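Local structure of Rbsd/fucu transport protein family protein (Streptococcus pneumoniae, 4A34) at residues I[41-46]-I[118-123]; I[31-36]-I[110-115]; I[52-57]-I[91-96]. The protein binds L-fucose and, as a fucose mutarotase of the RbsD/FucU family, probably speeds the interconversion of the sugar's alpha and beta anomers. All blocks are in the same frame, centred on the assembly; numbering follows the deposited sequence.

Contact 1: I[41-46]-I[118-123]. With K (potassium ion), chain B.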
loop_
_atom_site.group_PDB
_atom_site.type_symbol
_atom_site.label_atom_id
_atom_site.label_comp_id
_atom_site.label_asym_id
_atom_site.label_seq_id
_atom_site.Cartn_x
_atom_site.Cartn_y
_atom_site.Cartn_z
ATOM N N LYS I 41 -10.503 -3.884 -13.669
ATOM C CA LYS I 41 -9.446 -4.817 -13.324
ATOM C C LYS I 41 -8.759 -5.238 -14.622
ATOM O O LYS I 41 -9.413 -5.734 -15.517
ATOM C CB LYS I 41 -10.054 -6.015 -12.592
ATOM C CG LYS I 41 -9.076 -7.076 -12.122
ATOM C CD LYS I 41 -9.779 -8.114 -11.228
ATOM C CE LYS I 41 -8.796 -9.176 -10.732
ATOM N NZ LYS I 41 -7.788 -8.597 -9.771
ATOM N N LEU I 42 -7.449 -5.011 -14.723
ATOM C CA LEU I 42 -6.684 -5.281 -15.942
ATOM C C LEU I 42 -5.881 -6.591 -15.913
ATOM O O LEU I 42 -5.092 -6.840 -14.990
ATOM C CB LEU I 42 -5.738 -4.115 -16.250
ATOM C CG LEU I 42 -4.869 -4.232 -17.506
ATOM C CD1 LEU I 42 -5.723 -4.224 -18.764
ATOM C CD2 LEU I 42 -3.851 -3.119 -17.578
ATOM N N ILE I 43 -6.083 -7.411 -16.940
ATOM C CA ILE I 43 -5.259 -8.581 -17.186
ATOM C C ILE I 43 -4.591 -8.388 -18.538
ATOM O O ILE I 43 -5.272 -8.121 -19.527
ATOM C CB ILE I 43 -6.100 -9.855 -17.203
ATOM C CG1 ILE I 43 -6.775 -10.046 -15.843
ATOM C CG2 ILE I 43 -5.235 -11.077 -17.545
ATOM C CD1 ILE I 43 -8.165 -10.597 -15.946
ATOM N N ARG I 44 -3.265 -8.494 -18.587
ATOM C CA ARG I 44 -2.562 -8.341 -19.851
ATOM C C ARG I 44 -2.180 -9.696 -20.435
ATOM O O ARG I 44 -1.423 -10.453 -19.834
ATOM C CB ARG I 44 -1.314 -7.448 -19.715
ATOM C CG ARG I 44 -1.572 -5.996 -19.338
ATOM C CD ARG I 44 -0.470 -5.087 -19.877
ATOM N NE ARG I 44 -0.658 -4.838 -21.307
ATOM C CZ ARG I 44 -1.299 -3.790 -21.815
ATOM N NH1 ARG I 44 -1.798 -2.854 -21.016
ATOM N NH2 ARG I 44 -1.432 -3.670 -23.127
ATOM N N CYS I 45 -2.701 -9.986 -21.621
ATOM C CA CYS I 45 -2.321 -11.170 -22.380
ATOM C C CYS I 45 -1.810 -10.770 -23.773
ATOM O O CYS I 45 -2.285 -11.263 -24.803
ATOM C CB CYS I 45 -3.500 -12.122 -22.449
ATOM S SG CYS I 45 -3.922 -12.739 -20.817
ATOM N N ASP I 46 -0.826 -9.871 -23.777
ATOM C CA ASP I 46 -0.315 -9.251 -25.005
ATOM C C ASP I 46 0.129 -10.242 -26.090
ATOM O O ASP I 46 0.208 -9.874 -27.266
ATOM C CB ASP I 46 0.825 -8.282 -24.672
ATOM C CG ASP I 46 0.351 -7.072 -23.889
ATOM O OD1 ASP I 46 -0.409 -6.255 -24.451
ATOM O OD2 ASP I 46 0.746 -6.933 -22.715
ATOM N N ALA I 118 -17.457 -3.598 -16.753
ATOM C CA ALA I 118 -17.140 -5.019 -16.779
ATOM C C ALA I 118 -16.204 -5.341 -15.629
ATOM O O ALA I 118 -15.487 -4.458 -15.139
ATOM C CB ALA I 118 -16.525 -5.415 -18.103
ATOM N N TYR I 119 -16.219 -6.602 -15.199
ATOM C CA TYR I 119 -15.385 -7.028 -14.090
ATOM C C TYR I 119 -13.916 -6.948 -14.460
ATOM O O TYR I 119 -13.095 -6.551 -13.644
ATOM C CB TYR I 119 -15.744 -8.438 -13.624
ATOM C CG TYR I 119 -15.013 -8.864 -12.377
ATOM C CD1 TYR I 119 -15.254 -8.244 -11.151
ATOM C CD2 TYR I 119 -14.070 -9.881 -12.415
ATOM C CE1 TYR I 119 -14.585 -8.642 -9.994
ATOM C CE2 TYR I 119 -13.402 -10.287 -11.265
ATOM C CZ TYR I 119 -13.661 -9.661 -10.061
ATOM O OH TYR I 119 -12.987 -10.064 -8.925
ATOM N N ALA I 120 -13.589 -7.315 -15.692
ATOM C CA ALA I 120 -12.214 -7.252 -16.149
ATOM C C ALA I 120 -12.101 -7.104 -17.658
ATOM O O ALA I 120 -12.957 -7.578 -18.432
ATOM C CB ALA I 120 -11.440 -8.472 -15.685
ATOM N N ILE I 121 -11.031 -6.433 -18.062
ATOM C CA ILE I 121 -10.641 -6.404 -19.452
ATOM C C ILE I 121 -9.310 -7.128 -19.564
ATOM O O ILE I 121 -8.383 -6.877 -18.778
ATOM C CB ILE I 121 -10.513 -4.960 -19.981
ATOM C CG1 ILE I 121 -11.837 -4.194 -19.789
ATOM C CG2 ILE I 121 -10.025 -4.970 -21.439
ATOM C CD1 ILE I 121 -11.851 -2.780 -20.336
ATOM N N VAL I 122 -9.232 -8.049 -20.518
ATOM C CA VAL I 122 -7.955 -8.642 -20.905
ATOM C C VAL I 122 -7.454 -8.044 -22.224
ATOM O O VAL I 122 -8.131 -8.112 -23.244
ATOM C CB VAL I 122 -8.000 -10.207 -20.945
ATOM C CG1 VAL I 122 -9.324 -10.706 -21.427
ATOM C CG2 VAL I 122 -6.873 -10.774 -21.783
ATOM N N ALA I 123 -6.282 -7.424 -22.170
ATOM C CA ALA I 123 -5.610 -6.919 -23.357
ATOM C C ALA I 123 -4.915 -8.074 -24.083
ATOM O O ALA I 123 -4.059 -8.750 -23.520
ATOM C CB ALA I 123 -4.609 -5.840 -22.980
HETATM K K K B . 1.001 -10.737 -19.084
HETATM O O HOH W 1 1.715 -9.155 -21.443
HETATM O O HOH W 2 0.836 -9.668 -16.351
HETATM O O HOH W 3 0.594 -13.648 -18.871
#
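Ile-43 and Ile-121 join their strands through backbone bonds: Ile-43 N donates to Ile-121 O at 3.0 Å and almost straight (177°), while Ile-43 O receives Ala-123 N at 2.9 Å. Lys-41 O takes Ile-121 N before them, and Cys-45 N reaches Ala-123 O after them. Supplementary CA-H...O contacts run from Ala-120 to Lys-41 O and from Val-122 to Ile-43 O. On the face that Ile-43 shares with Val-122, CG1 of Ile-43 stands beside its own backbone N (chi1 -61°), which carries CD1 back to Ala-120 CB at 3.9 Å; farther along, the SG of Cys-45 rests on Val-122 CG2 at 3.7 Å. These are parallel neighbours in the mixed sheet of the RbsD/FucU fold, 42-45 being an outermost strand within the chain and 120-124 hydrogen-bonding onward to strand 25-29. On the other face, Arg-44 lays its guanidinium over Ala-123, whose CB lies under the rim of the group, 3.9 Å from NH2. That plane is fixed side-on by Asp-46: NE meets OD2 at 2.9 Å and NH2 meets OD1 at 3.1 Å, each carboxylate oxygen using its syn lone pair. Further out, Arg-44 O binds a potassium ion at 2.5 Å together with Arg-44 O of a second subunit, and Asp-46 OD2 accepts a hydrogen bond from one of the waters on the ion.

Contact 2: I[31-36]-I[110-115]; sequences ANYPSA and DFYERS. With FUL (beta-L-fucopyranose), chain C.
Tyr-33 and Pro-34 approach Tyr-112 of helix 108-116 from an inverse gamma turn centred on Pro-34, the N-cap of helix 35-38, with the CA atoms of Pro-34 and Tyr-112 8.4 Å apart. This meeting of loop and helix forms part of the fucose pocket of the RbsD/FucU fold, and a bound beta-L-fucopyranose lies against it. With CG anti to the backbone nitrogen (chi1 -168°), the Tyr-33 ring extends until its hydroxyl reaches the helix, among three residues. OH donates to Ser-115 OG at 2.7 Å, and that OG in turn donates to Tyr-112 O at 2.6 Å, so the serine relays the phenol to a backbone carbonyl within the helix. Tyr-33 OH also lies at the ring edges of Phe-111 and Tyr-112, near the plane of each. Tyr-33 and Tyr-112 lie alongside with opposite headings and their rings oblique, planes at 69°, and their CE1 atoms meet at 3.6 Å. Pro-34 is set roughly perpendicular to Tyr-112, its CG 3.8 Å from Tyr-112 CE1. Within its own segment, Pro-34 also places CD over a face of the Tyr-33 ring, towards the rim. Asp-30, Tyr-130 and Asn-132 hold the sugar through further hydrogen bonds, as does His-22 of a neighbouring subunit, so the site is completed across a subunit interface. Tyr-33 offers the sugar the edge of its ring, with CD1 3.4 Å from FUL O2. Tyr-112 OH, itself hydrogen-bonded to Arg-108 NE, shares a hydrogen bond of 2.9 Å with FUL O1, the anomeric oxygen.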
loop_
_atom_site.group_PDB
_atom_site.type_symbol
_atom_site.label_atom_id
_atom_site.label_comp_id
_atom_site.label_asym_id
_atom_site.label_seq_id
_atom_site.Cartn_x
_atom_site.Cartn_y
_atom_site.Cartn_z
ATOM N N ALA I 31 -5.579 -5.486 -29.605
ATOM C CA ALA I 31 -4.337 -4.743 -29.384
ATOM C C ALA I 31 -4.501 -3.235 -29.439
ATOM O O ALA I 31 -3.788 -2.513 -28.754
ATOM C CB ALA I 31 -3.275 -5.188 -30.371
ATOM N N ASN I 32 -5.440 -2.769 -30.256
ATOM C CA ASN I 32 -5.661 -1.341 -30.458
ATOM C C ASN I 32 -6.609 -0.736 -29.430
ATOM O O ASN I 32 -6.769 0.485 -29.364
ATOM C CB ASN I 32 -6.201 -1.091 -31.867
ATOM C CG ASN I 32 -5.152 -1.296 -32.939
ATOM O OD1 ASN I 32 -4.311 -0.424 -33.180
ATOM N ND2 ASN I 32 -5.203 -2.451 -33.599
ATOM N N TYR I 33 -7.234 -1.593 -28.628
ATOM C CA TYR I 33 -8.255 -1.162 -27.676
ATOM C C TYR I 33 -7.668 -0.337 -26.509
ATOM O O TYR I 33 -6.506 -0.527 -26.148
ATOM C CB TYR I 33 -9.049 -2.378 -27.173
ATOM C CG TYR I 33 -10.290 -1.988 -26.421
ATOM C CD1 TYR I 33 -11.456 -1.623 -27.100
ATOM C CD2 TYR I 33 -10.289 -1.935 -25.024
ATOM C CE1 TYR I 33 -12.581 -1.227 -26.408
ATOM C CE2 TYR I 33 -11.412 -1.536 -24.324
ATOM C CZ TYR I 33 -12.553 -1.187 -25.016
ATOM O OH TYR I 33 -13.662 -0.800 -24.309
ATOM N N PRO I 34 -8.453 0.607 -25.938
ATOM C CA PRO I 34 -7.991 1.323 -24.736
ATOM C C PRO I 34 -8.160 0.523 -23.437
ATOM O O PRO I 34 -8.796 0.995 -22.490
ATOM C CB PRO I 34 -8.870 2.579 -24.720
ATOM C CG PRO I 34 -10.089 2.189 -25.475
ATOM C CD PRO I 34 -9.633 1.260 -26.537
ATOM N N SER I 35 -7.575 -0.671 -23.391
ATOM C CA SER I 35 -7.807 -1.613 -22.292
ATOM C C SER I 35 -7.430 -1.004 -20.959
ATOM O O SER I 35 -8.224 -1.015 -20.023
ATOM C CB SER I 35 -7.014 -2.903 -22.504
ATOM O OG SER I 35 -6.857 -3.168 -23.883
ATOM N N ALA I 36 -6.216 -0.461 -20.889
ATOM C CA ALA I 36 -5.658 0.020 -19.628
ATOM C C ALA I 36 -6.451 1.191 -19.044
ATOM O O ALA I 36 -6.663 1.256 -17.833
ATOM C CB ALA I 36 -4.194 0.379 -19.794
ATOM N N ASP I 110 -20.592 3.315 -26.908
ATOM C CA ASP I 110 -21.342 2.495 -25.943
ATOM C C ASP I 110 -20.527 1.309 -25.440
ATOM O O ASP I 110 -20.622 0.928 -24.269
ATOM C CB ASP I 110 -22.644 1.961 -26.563
ATOM C CG ASP I 110 -23.658 3.062 -26.877
ATOM O OD1 ASP I 110 -23.514 4.205 -26.391
ATOM O OD2 ASP I 110 -24.615 2.768 -27.621
ATOM N N PHE I 111 -19.747 0.725 -26.347
ATOM C CA PHE I 111 -18.867 -0.388 -26.050
ATOM C C PHE I 111 -17.867 -0.004 -24.973
ATOM O O PHE I 111 -17.617 -0.786 -24.053
ATOM C CB PHE I 111 -18.124 -0.839 -27.314
ATOM C CG PHE I 111 -17.527 -2.214 -27.199
ATOM C CD1 PHE I 111 -16.301 -2.407 -26.563
ATOM C CD2 PHE I 111 -18.203 -3.319 -27.703
ATOM C CE1 PHE I 111 -15.757 -3.677 -26.440
ATOM C CE2 PHE I 111 -17.672 -4.592 -27.584
ATOM C CZ PHE I 111 -16.445 -4.774 -26.956
ATOM N N TYR I 112 -17.307 1.201 -25.093
ATOM C CA TYR I 112 -16.345 1.727 -24.122
ATOM C C TYR I 112 -16.961 1.772 -22.731
ATOM O O TYR I 112 -16.401 1.231 -21.774
ATOM C CB TYR I 112 -15.859 3.128 -24.521
ATOM C CG TYR I 112 -14.920 3.194 -25.723
ATOM C CD1 TYR I 112 -14.274 2.050 -26.219
ATOM C CD2 TYR I 112 -14.643 4.418 -26.339
ATOM C CE1 TYR I 112 -13.399 2.126 -27.317
ATOM C CE2 TYR I 112 -13.766 4.502 -27.440
ATOM C CZ TYR I 112 -13.150 3.354 -27.922
ATOM O OH TYR I 112 -12.291 3.441 -29.002
ATOM N N GLU I 113 -18.132 2.396 -22.634
ATOM C CA GLU I 113 -18.830 2.541 -21.362
ATOM C C GLU I 113 -19.204 1.204 -20.697
ATOM O O GLU I 113 -19.022 1.040 -19.490
ATOM C CB GLU I 113 -20.047 3.472 -21.506
ATOM C CG GLU I 113 -19.715 4.922 -21.932
ATOM C CD GLU I 113 -18.797 5.655 -20.951
ATOM O OE1 GLU I 113 -18.948 5.467 -19.724
ATOM O OE2 GLU I 113 -17.916 6.418 -21.416
ATOM N N ARG I 114 -19.702 0.243 -21.468
ATOM C CA ARG I 114 -19.983 -1.074 -20.885
ATOM C C ARG I 114 -18.696 -1.777 -20.410
ATOM O O ARG I 114 -18.697 -2.455 -19.378
ATOM C CB ARG I 114 -20.797 -1.975 -21.821
ATOM C CG ARG I 114 -21.719 -2.914 -21.037
ATOM C CD ARG I 114 -21.924 -4.235 -21.737
ATOM N NE ARG I 114 -23.184 -4.315 -22.465
ATOM C CZ ARG I 114 -24.098 -5.267 -22.290
ATOM N NH1 ARG I 114 -23.900 -6.233 -21.411
ATOM N NH2 ARG I 114 -25.215 -5.256 -23.001
ATOM N N SER I 115 -17.600 -1.584 -21.144
ATOM C CA SER I 115 -16.304 -2.138 -20.748
ATOM C C SER I 115 -15.771 -1.575 -19.416
ATOM O O SER I 115 -15.008 -2.241 -18.727
ATOM C CB SER I 115 -15.268 -1.970 -21.859
ATOM O OG SER I 115 -14.632 -0.712 -21.782
HETATM C C1 FUL C . -10.894 0.772 -31.306
HETATM C C2 FUL C . -10.216 -0.599 -31.431
HETATM O O2 FUL C . -10.495 -1.435 -30.332
HETATM C C3 FUL C . -10.752 -1.261 -32.698
HETATM O O3 FUL C . -10.128 -2.496 -32.928
HETATM C C4 FUL C . -10.529 -0.355 -33.896
HETATM O O4 FUL C . -9.147 -0.161 -34.045
HETATM C C5 FUL C . -11.194 0.988 -33.625
HETATM C C6 FUL C . -11.090 1.911 -34.833
HETATM O O5 FUL C . -10.597 1.546 -32.459
HETATM O O1 FUL C . -10.481 1.464 -30.155
#

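Contact 3: I[52-57]-I[91-96]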
loop_
_atom_site.group_PDB
_atom_site.type_symbol
_atom_site.label_atom_id
_atom_site.label_comp_id
_atom_site.label_asym_id
_atom_site.label_seq_id
_atom_site.Cartn_x
_atom_site.Cartn_y
_atom_site.Cartn_z
ATOM N N GLU I 52 -8.311 -17.972 -30.147
ATOM C CA GLU I 52 -7.694 -18.952 -29.245
ATOM C C GLU I 52 -8.221 -18.779 -27.819
ATOM O O GLU I 52 -8.674 -19.739 -27.193
ATOM C CB GLU I 52 -6.162 -18.832 -29.249
ATOM C CG GLU I 52 -5.470 -19.291 -30.530
ATOM C CD GLU I 52 -5.139 -18.137 -31.467
ATOM O OE1 GLU I 52 -6.077 -17.532 -32.041
ATOM O OE2 GLU I 52 -3.932 -17.851 -31.640
ATOM N N LEU I 53 -8.177 -17.547 -27.322
ATOM C CA LEU I 53 -8.638 -17.246 -25.971
ATOM C C LEU I 53 -10.149 -17.457 -25.787
ATOM O O LEU I 53 -10.591 -17.874 -24.710
ATOM C CB LEU I 53 -8.242 -15.811 -25.586
ATOM C CG LEU I 53 -8.293 -15.442 -24.104
ATOM C CD1 LEU I 53 -7.433 -16.388 -23.305
ATOM C CD2 LEU I 53 -7.827 -14.012 -23.900
ATOM N N LEU I 54 -10.923 -17.173 -26.838
ATOM C CA LEU I 54 -12.386 -17.293 -26.803
ATOM C C LEU I 54 -12.837 -18.750 -26.639
ATOM O O LEU I 54 -13.789 -19.044 -25.912
ATOM C CB LEU I 54 -13.008 -16.673 -28.064
ATOM C CG LEU I 54 -14.525 -16.778 -28.277
ATOM C CD1 LEU I 54 -15.308 -16.088 -27.147
ATOM C CD2 LEU I 54 -14.909 -16.207 -29.625
ATOM N N ASP I 55 -12.137 -19.651 -27.324
ATOM C CA ASP I 55 -12.398 -21.075 -27.245
ATOM C C ASP I 55 -12.174 -21.601 -25.816
ATOM O O ASP I 55 -12.998 -22.357 -25.278
ATOM C CB ASP I 55 -11.488 -21.798 -28.240
ATOM C CG ASP I 55 -11.919 -23.230 -28.497
ATOM O OD1 ASP I 55 -13.126 -23.465 -28.758
ATOM O OD2 ASP I 55 -11.041 -24.122 -28.446
ATOM N N SER I 56 -11.065 -21.181 -25.206
ATOM C CA SER I 56 -10.690 -21.628 -23.866
ATOM C C SER I 56 -11.656 -21.112 -22.811
ATOM O O SER I 56 -12.028 -21.833 -21.890
ATOM C CB SER I 56 -9.266 -21.180 -23.529
ATOM O OG SER I 56 -8.327 -21.715 -24.443
ATOM N N ILE I 57 -12.056 -19.854 -22.960
ATOM C CA ILE I 57 -12.981 -19.218 -22.028
ATOM C C ILE I 57 -14.372 -19.836 -22.148
ATOM O O ILE I 57 -15.003 -20.132 -21.132
ATOM C CB ILE I 57 -12.991 -17.664 -22.196
ATOM C CG1 ILE I 57 -11.634 -17.095 -21.766
ATOM C CG2 ILE I 57 -14.114 -17.033 -21.395
ATOM C CD1 ILE I 57 -11.501 -15.599 -21.857
ATOM N N GLN I 91 -18.419 -18.906 -35.779
ATOM C CA GLN I 91 -18.064 -20.334 -35.843
ATOM C C GLN I 91 -17.765 -20.929 -34.463
ATOM O O GLN I 91 -18.216 -22.028 -34.130
ATOM C CB GLN I 91 -16.813 -20.529 -36.699
ATOM C CG GLN I 91 -16.967 -20.274 -38.178
ATOM C CD GLN I 91 -15.658 -20.483 -38.926
ATOM O OE1 GLN I 91 -14.565 -20.332 -38.363
ATOM N NE2 GLN I 91 -15.763 -20.834 -40.203
ATOM N N MET I 92 -16.970 -20.192 -33.687
ATOM C CA MET I 92 -16.514 -20.597 -32.371
ATOM C C MET I 92 -17.699 -20.670 -31.409
ATOM O O MET I 92 -17.909 -21.689 -30.757
ATOM C CB MET I 92 -15.485 -19.573 -31.876
ATOM C CG MET I 92 -14.471 -20.071 -30.863
ATOM S SD MET I 92 -12.828 -20.286 -31.571
ATOM C CE MET I 92 -12.890 -22.009 -32.082
ATOM N N ILE I 93 -18.471 -19.586 -31.343
ATOM C CA ILE I 93 -19.572 -19.445 -30.384
ATOM C C ILE I 93 -20.632 -20.527 -30.543
ATOM O O ILE I 93 -21.005 -21.174 -29.566
ATOM C CB ILE I 93 -20.208 -18.035 -30.453
ATOM C CG1 ILE I 93 -19.260 -17.006 -29.832
ATOM C CG2 ILE I 93 -21.565 -18.012 -29.750
ATOM C CD1 ILE I 93 -19.566 -15.559 -30.196
ATOM N N GLU I 94 -21.126 -20.706 -31.766
ATOM C CA GLU I 94 -21.944 -21.867 -32.101
ATOM C C GLU I 94 -20.957 -23.034 -32.089
ATOM O O GLU I 94 -19.823 -22.883 -32.544
ATOM C CB GLU I 94 -22.597 -21.676 -33.483
ATOM C CG GLU I 94 -23.731 -22.656 -33.828
ATOM C CD GLU I 94 -24.531 -22.234 -35.072
ATOM O OE1 GLU I 94 -25.490 -21.436 -34.927
ATOM O OE2 GLU I 94 -24.195 -22.694 -36.193
ATOM N N GLY I 95 -21.351 -24.176 -31.531
ATOM C CA GLY I 95 -20.397 -25.278 -31.354
ATOM C C GLY I 95 -19.996 -25.477 -29.900
ATOM O O GLY I 95 -19.696 -26.597 -29.481
ATOM N N HIS I 96 -19.971 -24.386 -29.133
ATOM C CA HIS I 96 -19.971 -24.464 -27.667
ATOM C C HIS I 96 -21.421 -24.446 -27.153
ATOM O O HIS I 96 -21.677 -24.506 -25.939
ATOM C CB HIS I 96 -19.155 -23.321 -27.048
ATOM C CG HIS I 96 -17.675 -23.559 -27.053
ATOM N ND1 HIS I 96 -17.043 -24.344 -26.111
ATOM C CD2 HIS I 96 -16.703 -23.109 -27.882
ATOM C CE1 HIS I 96 -15.746 -24.370 -26.363
ATOM N NE2 HIS I 96 -15.513 -23.629 -27.432
#
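Asp-55 and His-96 extend nearly at right angles to one another, with the carboxylate and imidazole planes turned 63° apart, and are joined by a His-carboxylate hydrogen bond. NE2 of His-96 donates to OD1 of Asp-55 at 2.7 Å, nearly straight and within the plane of the imidazole. The N-H, by contrast, comes down on the oxygen from over the carboxylate, 40° off its plane. A type II beta turn from Ile-93 to His-96, with Gly-95 at positive phi, begins at the last residue of helix 85-93 and brings the histidine back to helix 50-60. Both helices pack on the sheet of this alpha/beta fold, Leu-54 touching strand 133-136 and Ile-93 the adjacent strand 71-74. Between the helices, Leu-54 and Met-92 lie flank to flank, pointing opposite ways, and CD2 of Leu-54 lies 4.1 Å from CG of Met-92. That same methyl approaches Ile-93 CG1 more loosely, at 4.4 Å. Bends at its second and third torsions turn the end of Met-92 across Asp-55. Its SD lies 3.9 Å from Asp-55 CB, and its CE methyl comes within 3.6 Å of OD1, the oxygen that accepts the histidine N-H.

In the fold
All three contacts belong to the one six-stranded mixed sheet and the helices around it. Contacts 1 and 2 adjoin, their centres about 10 Å apart: helix 35-38 leads into strand 42-45 and helix 108-116 into strand 120-124, so their segments alternate along the chain. Ile-121 and Ala-123 pack on Ser-35, setting the paired strands against the segment that carries Tyr-33 and Pro-34 of the pocket. Contact 3 is nested in the loops closed by both others. It sits about 18 Å from contact 1, centre to centre, touching it where Leu-53 meets Val-122, and about 21 Å from contact 2. Across the chain's centre from the sugar-binding contact 2, it joins helices 50-60 and 85-93 away from that pocket.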